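Local coordinates for glutamate--tRNA ligase (Methanothermobacter thermautotrophicus, PDB 3AII), which probably catalyses the ATP-dependent attachment of glutamate to tRNA(Glu) and, as a non-discriminating archaeal class I synthetase, also to tRNA(Gln), at residues A[108-114]-A[353-358]; A[237-243]-A[305-309]; A[457-463]-A[487-493]; A[501-507]-A[545-550]. All coordinates share one frame; numbering follows the deposited sequence. Where two conformers were deposited one is given.

Contact 1: residues A[108-114]-A[353-358]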
# COMPACT_ATOMS: atom_id res chain seq x y z
N PRO A 108 -2.83 -8.24 0.28
CA PRO A 108 -3.04 -7.18 -0.71
C PRO A 108 -1.87 -6.20 -0.74
O PRO A 108 -0.98 -6.31 0.11
CB PRO A 108 -4.30 -6.49 -0.20
CG PRO A 108 -4.21 -6.63 1.28
CD PRO A 108 -3.60 -8.01 1.51
N LEU A 109 -1.86 -5.27 -1.69
CA LEU A 109 -0.72 -4.36 -1.85
C LEU A 109 -0.60 -3.27 -0.77
O LEU A 109 -1.59 -2.77 -0.25
CB LEU A 109 -0.78 -3.69 -3.22
CG LEU A 109 -0.85 -4.62 -4.43
CD1 LEU A 109 -0.74 -3.80 -5.71
CD2 LEU A 109 0.26 -5.68 -4.36
N HIS A 110 0.64 -2.91 -0.46
CA HIS A 110 0.90 -1.78 0.42
C HIS A 110 1.64 -0.68 -0.33
O HIS A 110 1.86 -0.77 -1.53
CB HIS A 110 1.64 -2.21 1.70
CG HIS A 110 2.89 -3.00 1.44
ND1 HIS A 110 4.03 -2.43 0.92
CD2 HIS A 110 3.17 -4.31 1.64
CE1 HIS A 110 4.97 -3.36 0.81
NE2 HIS A 110 4.47 -4.50 1.24
N ILE A 111 1.99 0.40 0.37
CA ILE A 111 2.63 1.54 -0.29
C ILE A 111 3.93 1.21 -1.01
O ILE A 111 4.20 1.74 -2.10
CB ILE A 111 2.85 2.72 0.71
CG1 ILE A 111 1.57 3.52 0.85
CG2 ILE A 111 3.95 3.63 0.21
CD1 ILE A 111 1.23 4.32 -0.39
N GLY A 112 4.73 0.31 -0.44
CA GLY A 112 5.93 -0.16 -1.09
C GLY A 112 5.64 -0.79 -2.44
O GLY A 112 6.31 -0.52 -3.43
N HIS A 113 4.61 -1.63 -2.50
CA HIS A 113 4.22 -2.22 -3.77
C HIS A 113 3.84 -1.13 -4.75
O HIS A 113 4.18 -1.19 -5.91
CB HIS A 113 2.99 -3.11 -3.62
CG HIS A 113 3.25 -4.38 -2.89
ND1 HIS A 113 2.72 -4.64 -1.64
CD2 HIS A 113 3.94 -5.49 -3.24
CE1 HIS A 113 3.10 -5.84 -1.24
NE2 HIS A 113 3.83 -6.38 -2.19
N ALA A 114 3.10 -0.14 -4.28
CA ALA A 114 2.59 0.88 -5.17
C ALA A 114 3.71 1.54 -5.97
O ALA A 114 3.53 1.83 -7.15
CB ALA A 114 1.77 1.93 -4.39
N GLY A 353 -0.91 -0.05 6.52
CA GLY A 353 -0.42 0.71 5.39
C GLY A 353 -0.83 0.13 4.05
O GLY A 353 -0.19 0.40 3.03
N THR A 354 -1.89 -0.67 4.03
CA THR A 354 -2.37 -1.23 2.77
C THR A 354 -3.01 -0.14 1.91
O THR A 354 -3.49 0.87 2.44
CB THR A 354 -3.42 -2.33 2.99
OG1 THR A 354 -4.51 -1.81 3.75
CG2 THR A 354 -2.81 -3.51 3.75
N LEU A 355 -3.02 -0.34 0.60
CA LEU A 355 -3.77 0.56 -0.27
C LEU A 355 -5.25 0.57 0.13
O LEU A 355 -5.92 1.61 0.08
CB LEU A 355 -3.60 0.16 -1.73
CG LEU A 355 -2.14 0.19 -2.21
CD1 LEU A 355 -2.08 -0.11 -3.71
CD2 LEU A 355 -1.48 1.52 -1.89
N ARG A 356 -5.77 -0.58 0.55
CA ARG A 356 -7.17 -0.65 0.98
C ARG A 356 -7.47 0.23 2.19
O ARG A 356 -8.47 0.95 2.22
CB ARG A 356 -7.58 -2.11 1.23
CG ARG A 356 -7.75 -2.87 -0.08
CD ARG A 356 -7.50 -4.38 0.01
NE ARG A 356 -7.62 -4.90 -1.36
CZ ARG A 356 -8.69 -5.50 -1.84
NH1 ARG A 356 -9.73 -5.76 -1.06
NH2 ARG A 356 -8.71 -5.88 -3.11
N ALA A 357 -6.59 0.19 3.19
CA ALA A 357 -6.78 1.02 4.37
C ALA A 357 -6.72 2.50 4.00
O ALA A 357 -7.57 3.28 4.45
CB ALA A 357 -5.75 0.69 5.44
N ILE A 358 -5.73 2.90 3.21
CA ILE A 358 -5.64 4.33 2.91
C ILE A 358 -6.76 4.82 2.00
O ILE A 358 -7.26 5.94 2.16
CB ILE A 358 -4.25 4.78 2.41
CG1 ILE A 358 -3.87 4.09 1.11
CG2 ILE A 358 -3.19 4.52 3.47
CD1 ILE A 358 -2.57 4.60 0.52
O HOH W 1 -4.48 -3.05 -0.44

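Contact 2: residues A[237-243]-A[305-309]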
# COMPACT_ATOMS: atom_id res chain seq x y z
N VAL A 237 22.96 -23.91 -8.41
CA VAL A 237 23.48 -23.37 -9.66
C VAL A 237 25.00 -23.29 -9.52
O VAL A 237 25.50 -22.82 -8.51
CB VAL A 237 22.93 -21.97 -9.90
CG1 VAL A 237 23.51 -21.37 -11.18
CG2 VAL A 237 21.40 -22.01 -9.97
N LYS A 238 25.73 -23.75 -10.53
CA LYS A 238 27.18 -23.63 -10.46
C LYS A 238 27.57 -22.18 -10.73
O LYS A 238 27.27 -21.66 -11.80
CB LYS A 238 27.86 -24.57 -11.46
CG LYS A 238 27.62 -26.05 -11.18
CD LYS A 238 28.42 -26.96 -12.13
CE LYS A 238 28.10 -28.42 -11.85
NZ LYS A 238 28.94 -29.39 -12.64
N THR A 239 28.20 -21.53 -9.76
CA THR A 239 28.69 -20.18 -9.97
C THR A 239 30.20 -20.16 -9.79
O THR A 239 30.91 -20.82 -10.54
CB THR A 239 28.00 -19.16 -9.06
OG1 THR A 239 28.31 -19.43 -7.68
CG2 THR A 239 26.48 -19.26 -9.25
N ASP A 240 30.68 -19.42 -8.80
CA ASP A 240 32.11 -19.34 -8.50
C ASP A 240 32.27 -19.64 -7.02
O ASP A 240 31.78 -18.89 -6.19
CB ASP A 240 32.62 -17.93 -8.82
CG ASP A 240 34.00 -17.65 -8.23
OD1 ASP A 240 34.69 -18.61 -7.83
OD2 ASP A 240 34.39 -16.47 -8.18
N LEU A 241 32.93 -20.75 -6.70
CA LEU A 241 33.09 -21.12 -5.29
C LEU A 241 34.03 -20.16 -4.56
O LEU A 241 34.10 -20.18 -3.33
CB LEU A 241 33.57 -22.56 -5.13
CG LEU A 241 32.57 -23.68 -5.43
CD1 LEU A 241 33.20 -25.02 -5.13
CD2 LEU A 241 31.28 -23.50 -4.64
N ASN A 242 34.73 -19.33 -5.31
CA ASN A 242 35.61 -18.34 -4.70
C ASN A 242 35.08 -16.92 -4.78
O ASN A 242 35.83 -15.96 -4.62
CB ASN A 242 37.01 -18.42 -5.32
CG ASN A 242 37.74 -19.68 -4.90
OD1 ASN A 242 37.88 -20.61 -5.69
ND2 ASN A 242 38.19 -19.71 -3.66
N HIS A 243 33.78 -16.78 -5.02
CA HIS A 243 33.16 -15.47 -5.13
C HIS A 243 33.36 -14.67 -3.85
O HIS A 243 33.16 -15.19 -2.75
CB HIS A 243 31.67 -15.59 -5.44
CG HIS A 243 31.08 -14.35 -6.04
ND1 HIS A 243 30.87 -13.20 -5.32
CD2 HIS A 243 30.65 -14.09 -7.30
CE1 HIS A 243 30.34 -12.28 -6.11
NE2 HIS A 243 30.19 -12.79 -7.31
N TYR A 305 24.44 -15.70 -13.51
CA TYR A 305 25.01 -17.02 -13.77
C TYR A 305 24.07 -17.95 -14.52
O TYR A 305 24.49 -18.75 -15.34
CB TYR A 305 25.44 -17.69 -12.46
CG TYR A 305 26.68 -17.08 -11.86
CD1 TYR A 305 26.59 -16.10 -10.88
CD2 TYR A 305 27.94 -17.47 -12.28
CE1 TYR A 305 27.72 -15.52 -10.34
CE2 TYR A 305 29.07 -16.91 -11.74
CZ TYR A 305 28.96 -15.94 -10.78
OH TYR A 305 30.09 -15.37 -10.25
N LEU A 306 22.78 -17.81 -14.22
CA LEU A 306 21.75 -18.60 -14.89
C LEU A 306 21.67 -18.23 -16.36
O LEU A 306 21.67 -19.10 -17.23
CB LEU A 306 20.39 -18.36 -14.26
CG LEU A 306 20.09 -19.03 -12.93
CD1 LEU A 306 18.72 -18.56 -12.46
CD2 LEU A 306 20.11 -20.53 -13.08
N TYR A 307 21.58 -16.92 -16.62
CA TYR A 307 21.51 -16.41 -17.98
C TYR A 307 22.74 -16.88 -18.74
O TYR A 307 22.65 -17.38 -19.86
CB TYR A 307 21.45 -14.88 -18.00
CG TYR A 307 20.10 -14.28 -17.64
CD1 TYR A 307 19.09 -14.16 -18.59
CD2 TYR A 307 19.86 -13.82 -16.35
CE1 TYR A 307 17.87 -13.59 -18.26
CE2 TYR A 307 18.61 -13.25 -16.01
CZ TYR A 307 17.63 -13.15 -16.98
OH TYR A 307 16.42 -12.58 -16.66
N ARG A 308 23.89 -16.74 -18.11
CA ARG A 308 25.16 -17.21 -18.66
C ARG A 308 25.12 -18.67 -19.09
O ARG A 308 25.41 -19.03 -20.25
CB ARG A 308 26.26 -17.05 -17.60
CG ARG A 308 26.85 -15.67 -17.47
CD ARG A 308 28.05 -15.72 -16.55
NE ARG A 308 28.80 -16.97 -16.72
CZ ARG A 308 29.88 -17.29 -16.01
NH1 ARG A 308 30.49 -18.45 -16.23
NH2 ARG A 308 30.33 -16.46 -15.09
N HIS A 309 24.76 -19.53 -18.14
CA HIS A 309 24.76 -20.97 -18.38
C HIS A 309 23.77 -21.40 -19.44
O HIS A 309 24.04 -22.34 -20.18
CB HIS A 309 24.45 -21.73 -17.08
CG HIS A 309 25.61 -21.79 -16.14
ND1 HIS A 309 26.89 -22.08 -16.55
CD2 HIS A 309 25.67 -21.62 -14.80
CE1 HIS A 309 27.70 -22.08 -15.50
NE2 HIS A 309 26.98 -21.81 -14.43

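Contact 3: residues A[457-463]-A[487-493]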
# COMPACT_ATOMS: atom_id res chain seq x y z
N PRO A 457 -13.37 34.72 24.97
CA PRO A 457 -14.23 35.12 23.86
C PRO A 457 -14.09 34.18 22.67
O PRO A 457 -12.98 33.74 22.34
CB PRO A 457 -13.70 36.51 23.49
CG PRO A 457 -12.24 36.44 23.86
CD PRO A 457 -12.19 35.60 25.11
N LEU A 458 -15.22 33.87 22.05
CA LEU A 458 -15.27 32.99 20.89
C LEU A 458 -16.14 33.63 19.83
O LEU A 458 -17.10 34.32 20.14
CB LEU A 458 -15.90 31.64 21.25
CG LEU A 458 -15.23 30.82 22.36
CD1 LEU A 458 -16.15 29.70 22.84
CD2 LEU A 458 -13.90 30.28 21.88
N ARG A 459 -15.82 33.36 18.57
CA ARG A 459 -16.72 33.70 17.49
C ARG A 459 -17.19 32.39 16.88
O ARG A 459 -16.38 31.63 16.32
CB ARG A 459 -16.02 34.54 16.43
CG ARG A 459 -16.94 34.79 15.24
CD ARG A 459 -16.45 35.91 14.36
NE ARG A 459 -17.29 36.02 13.17
CZ ARG A 459 -18.46 36.66 13.13
NH1 ARG A 459 -18.97 37.25 14.21
NH2 ARG A 459 -19.14 36.69 11.99
N LEU A 460 -18.48 32.13 17.00
CA LEU A 460 -19.06 30.97 16.33
C LEU A 460 -19.04 31.34 14.85
O LEU A 460 -19.65 32.34 14.46
CB LEU A 460 -20.49 30.70 16.80
CG LEU A 460 -20.90 30.62 18.27
CD1 LEU A 460 -22.08 29.65 18.42
CD2 LEU A 460 -19.77 30.21 19.19
N ILE A 461 -18.35 30.54 14.04
CA ILE A 461 -18.04 30.93 12.66
C ILE A 461 -19.27 31.42 11.89
O ILE A 461 -20.29 30.75 11.86
CB ILE A 461 -17.35 29.79 11.90
CG1 ILE A 461 -15.94 29.57 12.48
CG2 ILE A 461 -17.30 30.08 10.38
CD1 ILE A 461 -15.28 28.29 11.99
N ASP A 462 -19.15 32.61 11.29
CA ASP A 462 -20.23 33.22 10.51
C ASP A 462 -21.50 33.58 11.29
O ASP A 462 -22.50 33.98 10.69
CB ASP A 462 -20.58 32.33 9.30
CG ASP A 462 -19.51 32.39 8.22
OD1 ASP A 462 -18.70 33.34 8.24
OD2 ASP A 462 -19.49 31.50 7.34
N ALA A 463 -21.46 33.49 12.62
CA ALA A 463 -22.69 33.61 13.40
C ALA A 463 -22.68 34.75 14.42
O ALA A 463 -23.16 35.85 14.13
CB ALA A 463 -22.99 32.27 14.09
N GLY A 487 -10.75 40.05 20.47
CA GLY A 487 -9.73 39.04 20.30
C GLY A 487 -10.37 37.65 20.34
O GLY A 487 -9.76 36.69 20.81
N ALA A 488 -11.59 37.55 19.83
CA ALA A 488 -12.31 36.28 19.83
C ALA A 488 -11.62 35.21 18.99
O ALA A 488 -11.11 35.50 17.90
CB ALA A 488 -13.75 36.47 19.36
N SER A 489 -11.61 33.98 19.49
CA SER A 489 -11.09 32.85 18.72
C SER A 489 -12.22 32.21 17.91
O SER A 489 -13.32 32.03 18.43
CB SER A 489 -10.48 31.81 19.66
OG SER A 489 -9.26 32.28 20.21
N MET A 490 -11.95 31.86 16.66
CA MET A 490 -12.98 31.22 15.83
C MET A 490 -13.24 29.81 16.32
O MET A 490 -12.31 29.10 16.73
CB MET A 490 -12.56 31.16 14.35
CG MET A 490 -12.30 32.50 13.70
SD MET A 490 -13.79 33.49 13.48
CE MET A 490 -14.70 32.54 12.28
N ILE A 491 -14.50 29.38 16.27
CA ILE A 491 -14.84 28.03 16.66
C ILE A 491 -15.99 27.53 15.79
O ILE A 491 -16.93 28.27 15.48
CB ILE A 491 -15.18 27.91 18.18
CG1 ILE A 491 -15.17 26.43 18.62
CG2 ILE A 491 -16.51 28.56 18.50
CD1 ILE A 491 -15.19 26.24 20.14
N HIS A 492 -15.90 26.26 15.37
CA HIS A 492 -17.02 25.68 14.64
C HIS A 492 -18.08 25.25 15.65
O HIS A 492 -17.82 25.20 16.86
CB HIS A 492 -16.59 24.54 13.70
CG HIS A 492 -15.86 23.42 14.38
ND1 HIS A 492 -14.60 23.55 14.91
CD2 HIS A 492 -16.20 22.11 14.56
CE1 HIS A 492 -14.20 22.40 15.41
NE2 HIS A 492 -15.16 21.51 15.21
N TRP A 493 -19.28 24.97 15.16
CA TRP A 493 -20.44 24.82 16.02
C TRP A 493 -21.59 24.16 15.26
O TRP A 493 -21.62 24.18 14.03
CB TRP A 493 -20.87 26.20 16.57
CG TRP A 493 -21.28 27.14 15.47
CD1 TRP A 493 -20.45 27.84 14.63
CD2 TRP A 493 -22.61 27.43 15.06
NE1 TRP A 493 -21.20 28.58 13.74
CE2 TRP A 493 -22.53 28.34 13.98
CE3 TRP A 493 -23.87 27.04 15.51
CZ2 TRP A 493 -23.67 28.83 13.33
CZ3 TRP A 493 -25.00 27.54 14.87
CH2 TRP A 493 -24.88 28.43 13.79

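Contact 4: residues A[501-507]-A[545-550]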
# COMPACT_ATOMS: atom_id res chain seq x y z
N GLU A 501 -26.00 12.67 14.97
CA GLU A 501 -24.92 11.90 15.56
C GLU A 501 -23.93 11.48 14.47
O GLU A 501 -24.33 11.08 13.38
CB GLU A 501 -25.46 10.67 16.28
CG GLU A 501 -26.39 10.99 17.43
CD GLU A 501 -25.68 11.74 18.55
OE1 GLU A 501 -26.22 12.76 19.02
OE2 GLU A 501 -24.57 11.30 18.94
N ALA A 502 -22.65 11.58 14.78
CA ALA A 502 -21.61 11.10 13.88
C ALA A 502 -20.41 10.62 14.65
O ALA A 502 -20.22 10.98 15.81
CB ALA A 502 -21.20 12.19 12.89
N GLU A 503 -19.58 9.81 14.01
CA GLU A 503 -18.31 9.45 14.59
C GLU A 503 -17.27 9.37 13.50
O GLU A 503 -17.59 9.19 12.32
CB GLU A 503 -18.39 8.14 15.36
CG GLU A 503 -18.78 6.95 14.54
CD GLU A 503 -19.06 5.74 15.41
OE1 GLU A 503 -19.98 5.82 16.26
OE2 GLU A 503 -18.37 4.71 15.26
N VAL A 504 -16.02 9.53 13.91
CA VAL A 504 -14.90 9.48 12.99
C VAL A 504 -13.90 8.48 13.54
O VAL A 504 -13.51 8.55 14.72
CB VAL A 504 -14.24 10.86 12.86
CG1 VAL A 504 -13.07 10.80 11.87
CG2 VAL A 504 -15.27 11.90 12.40
N ILE A 505 -13.51 7.52 12.70
CA ILE A 505 -12.48 6.57 13.09
C ILE A 505 -11.13 7.14 12.71
O ILE A 505 -10.90 7.46 11.54
CB ILE A 505 -12.67 5.21 12.43
CG1 ILE A 505 -14.09 4.71 12.68
CG2 ILE A 505 -11.61 4.23 12.93
CD1 ILE A 505 -14.48 4.66 14.15
N MET A 506 -10.25 7.29 13.70
CA MET A 506 -8.97 7.95 13.48
C MET A 506 -7.92 6.94 13.01
O MET A 506 -8.17 5.74 13.02
CB MET A 506 -8.51 8.68 14.76
CG MET A 506 -9.53 9.64 15.36
SD MET A 506 -10.02 10.95 14.20
CE MET A 506 -8.56 11.95 14.13
N PRO A 507 -6.76 7.43 12.56
CA PRO A 507 -5.81 6.51 11.95
C PRO A 507 -5.25 5.46 12.92
O PRO A 507 -4.68 4.48 12.45
CB PRO A 507 -4.71 7.44 11.42
CG PRO A 507 -5.43 8.74 11.18
CD PRO A 507 -6.38 8.84 12.34
N GLY A 545 -26.52 7.61 12.29
CA GLY A 545 -25.19 7.51 12.87
C GLY A 545 -24.14 7.36 11.78
O GLY A 545 -23.64 6.27 11.54
N MET A 546 -23.82 8.47 11.13
CA MET A 546 -22.76 8.49 10.13
C MET A 546 -21.41 8.09 10.72
O MET A 546 -21.03 8.52 11.81
CB MET A 546 -22.67 9.89 9.52
CG MET A 546 -23.74 10.18 8.51
SD MET A 546 -23.68 11.94 8.10
CE MET A 546 -24.98 12.58 9.13
N VAL A 547 -20.67 7.28 9.99
CA VAL A 547 -19.31 6.94 10.38
C VAL A 547 -18.33 7.36 9.29
O VAL A 547 -18.43 6.91 8.16
CB VAL A 547 -19.16 5.45 10.64
CG1 VAL A 547 -17.75 5.13 11.07
CG2 VAL A 547 -20.17 5.01 11.71
N PHE A 548 -17.38 8.23 9.65
CA PHE A 548 -16.33 8.68 8.73
C PHE A 548 -15.02 8.04 9.12
O PHE A 548 -14.80 7.73 10.30
CB PHE A 548 -16.12 10.19 8.85
CG PHE A 548 -17.31 11.02 8.44
CD1 PHE A 548 -18.30 11.34 9.36
CD2 PHE A 548 -17.43 11.49 7.14
CE1 PHE A 548 -19.39 12.11 8.99
CE2 PHE A 548 -18.52 12.26 6.76
CZ PHE A 548 -19.51 12.57 7.69
N TYR A 549 -14.14 7.87 8.14
CA TYR A 549 -12.75 7.51 8.37
C TYR A 549 -11.83 8.70 8.08
O TYR A 549 -11.86 9.27 6.99
CB TYR A 549 -12.36 6.27 7.54
CG TYR A 549 -12.70 4.98 8.25
CD1 TYR A 549 -11.70 4.09 8.65
CD2 TYR A 549 -14.01 4.68 8.58
CE1 TYR A 549 -12.01 2.93 9.33
CE2 TYR A 549 -14.34 3.52 9.26
CZ TYR A 549 -13.33 2.65 9.64
OH TYR A 549 -13.65 1.50 10.33
N TYR A 550 -11.02 9.07 9.07
CA TYR A 550 -10.15 10.24 8.99
C TYR A 550 -8.98 10.07 8.03
O TYR A 550 -8.26 9.07 8.07
CB TYR A 550 -9.61 10.54 10.39
CG TYR A 550 -8.98 11.91 10.58
CD1 TYR A 550 -9.78 13.01 10.88
CD2 TYR A 550 -7.60 12.09 10.51
CE1 TYR A 550 -9.22 14.26 11.08
CE2 TYR A 550 -7.03 13.34 10.72
CZ TYR A 550 -7.85 14.42 11.01
OH TYR A 550 -7.31 15.68 11.22
O HOH W 2 -26.90 10.68 11.97
O HOH W 3 -8.47 6.86 9.86

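Contact 1: residues A[108-114]-A[353-358]
Leu355 packs its branched end against the backbone of Leu109 and His110. Its CG sits 3.6 Å from Leu109 O, CD1 meets Leu109 CB, and CD2 turns to Ala114 CB at 4.1 Å, with Ile111 CD1 just beyond. CG stands opposite its own carbonyl carbon (chi1 -59°), which sends CD2 toward Ala114 and Ile111 in the first turn of helix 111-126 and CD1 to Leu109, just ahead of it. The Ile111 side chain lies at roughly a right angle to those of Leu355 and Ile358, touching the latter through the two CD1 methyls, 3.9 Å apart; helix 365-375 adds Ile368 and Met372 to this apolar cluster. At the other end, Pro108 CB rests on Arg356 CD at 3.8 Å, again crosswise, while the guanidinium forms a salt bridge to Asp154, whose carboxylate also accepts from Leu109 N. Only backbone groups bond directly between the segments: Leu355 N to Leu109 O is straight (2.9 Å, 169°), whereas Ile111 N to Gly353 O is weak. Water 1 gives a second hydrogen bond to Leu109 O and accepts from Arg356 N. Residues 108-113 belong to the predicted HIGH motif of class I synthetases, and His110 and His113 form a capping box in which His110 N donates to His113 ND1 at 3.0 Å. With Leu355 cut back to an alanine, Leu109 CB and Ala114 would probably lose their apolar neighbour and a gap would open beside the motif. The chemistry thus joins the HIGH turn to 353-358 by carbon packing and backbone bonds, with neither imidazole bonding across.

Contact 2: residues A[237-243]-A[305-309]
Thr239 stands almost exactly over the middle of the Tyr305 ring: its CB is 3.5 Å from the ring centroid and only 5° off the normal, a CH-pi contact made by the threonine of a loop with an aromatic residue of helix 299-310. The loop follows strand 234-237 of a four-stranded antiparallel sheet in the catalytic region, and continues into an Asx turn at Asp240 and a type I beta turn from Asp240 to His243. Thr239 CG2 spreads the overlap to the ring's inner end, 3.4 Å from Tyr305 CG. The threonine is held in this pose by OG1, which sits between its own backbone N and carbonyl carbon (chi1 65°) and is hydrogen-bonded to Asp250 N and Ile248 O, leaving the carbon side to the ring. At the outer end, Tyr305 OH lies in the plane of the His243 imidazole, by its edge, 3.3 Å from CD2; the ND1 of that histidine accepts from Asn245 N. Deeper in, Leu306 CD2 packs on Val237 CG2 in one of the leucine's two conformers, and Phe276, Ala279 and Leu182 surround it from two further helices. The contact therefore joins the end of strand 234-237 and the loop after it to a helix through an aromatic face, an apolar pair and one polar link. That link comes one helical turn after Tyr305: His309 NE2 donates to Lys238 O at 2.7 Å with an angle of 157°, the oxygen lying in the imidazole plane.

Contact 3: residues A[457-463]-A[487-493]
Ser489 N to Pro457 O, Arg459 N to Ser489 O, Ile491 N to Arg459 O and Ile461 N to Ile491 O are the four backbone hydrogen bonds between parallel strands 456-460 and 489-495, the last from Ile461, one residue beyond its strand; the short axes approach to 4.5 Å at 42°. The fifth bond comes from a side chain: Trp493 NE1 donates to Ile461 O at 3.0 Å and 167°, the oxygen in the indole plane. Leu460 CB makes a CH-pi contact over the five-membered ring, 3.8 Å from its centroid. Apolar contacts divide between the faces. On the Leu458 and Leu460 side, Ile491 CG2 meets Leu460 CD2 at 3.7 Å. On the other, Met490 and Arg459 run side by side, with Met490 SD 3.7 Å from Arg459 CD; bends at chi2 (-69°) and chi3 carry Met490 CE across to Ile461, an unusually tight approach of doubtful closeness. Ala463 CB reaches Trp493 CZ2. Arg459 NH1 goes on to Asn465 and Glu478 O. This pairing belongs to a six-stranded mixed sheet of the anticodon-binding region. By using its one N-H on a backbone carbonyl, the buried indole satisfies that atom and ties its rotation to the turn after strand 456-460.

Contact 4: residues A[501-507]-A[545-550]
Ile505 overlaps one face of the Tyr549 ring, its CB 3.8 Å from the centroid and 7° off the normal, with CG1 reaching CE2 at 3.6 Å. The two side chains run alongside each other, and Pro350 touches both. Setting a serine in place of Tyr549 would probably strip Ile505 of the aromatic surface on which it rests and open a gap toward Pro350. Further along the same face, Glu503 CG packs on Val547 CG2 at 3.7 Å. Strands 500-505 and 546-552 are parallel neighbours in a six-stranded mixed sheet of the anticodon-binding region, flanked by strands 511-516 and 535-541. Between them Phe548 N donates to Glu503 O almost straight (2.8 Å, 174°) and Ile505 N to Phe548 O at 2.7 Å, while Met546 N to Glu501 O is weak. On the opposite face Val504 CG2 touches Phe548 CB; Val504 CG1 also meets Tyr550 CB. Bends at chi2 and chi3 fold Met506 back so that CE sits over the Tyr550 ring in a CH-pi contact, 3.6 Å from its centroid, and SD, oblique to the ring, adds a Met-aromatic contact. The ring's hydroxyl bonds to Phe534 O; water 3 donates to Ile505 O and Tyr550 O.

The four contacts spread along an elongated molecule. Contact 2 is nested within the chain loop closed by contact 1, and both belong to the catalytic region, yet their centres are 36 Å apart: contact 1 lies near the middle of the chain, contact 2 out towards the zinc-binding part. Contacts 3 and 4 follow in series, each a parallel strand pair in its own six-stranded mixed sheet, with centres 24 Å apart; strand 489-495 of the first leads directly into strand 500-505 of the second. Contact 4 comes within about 6 Å of contact 1, nearest atoms, whereas contacts 2 and 3 are 73 Å apart between centres. Catalytic and anticodon-binding regions thus succeed one another lengthwise, consistent with recognition of an extended transfer RNA.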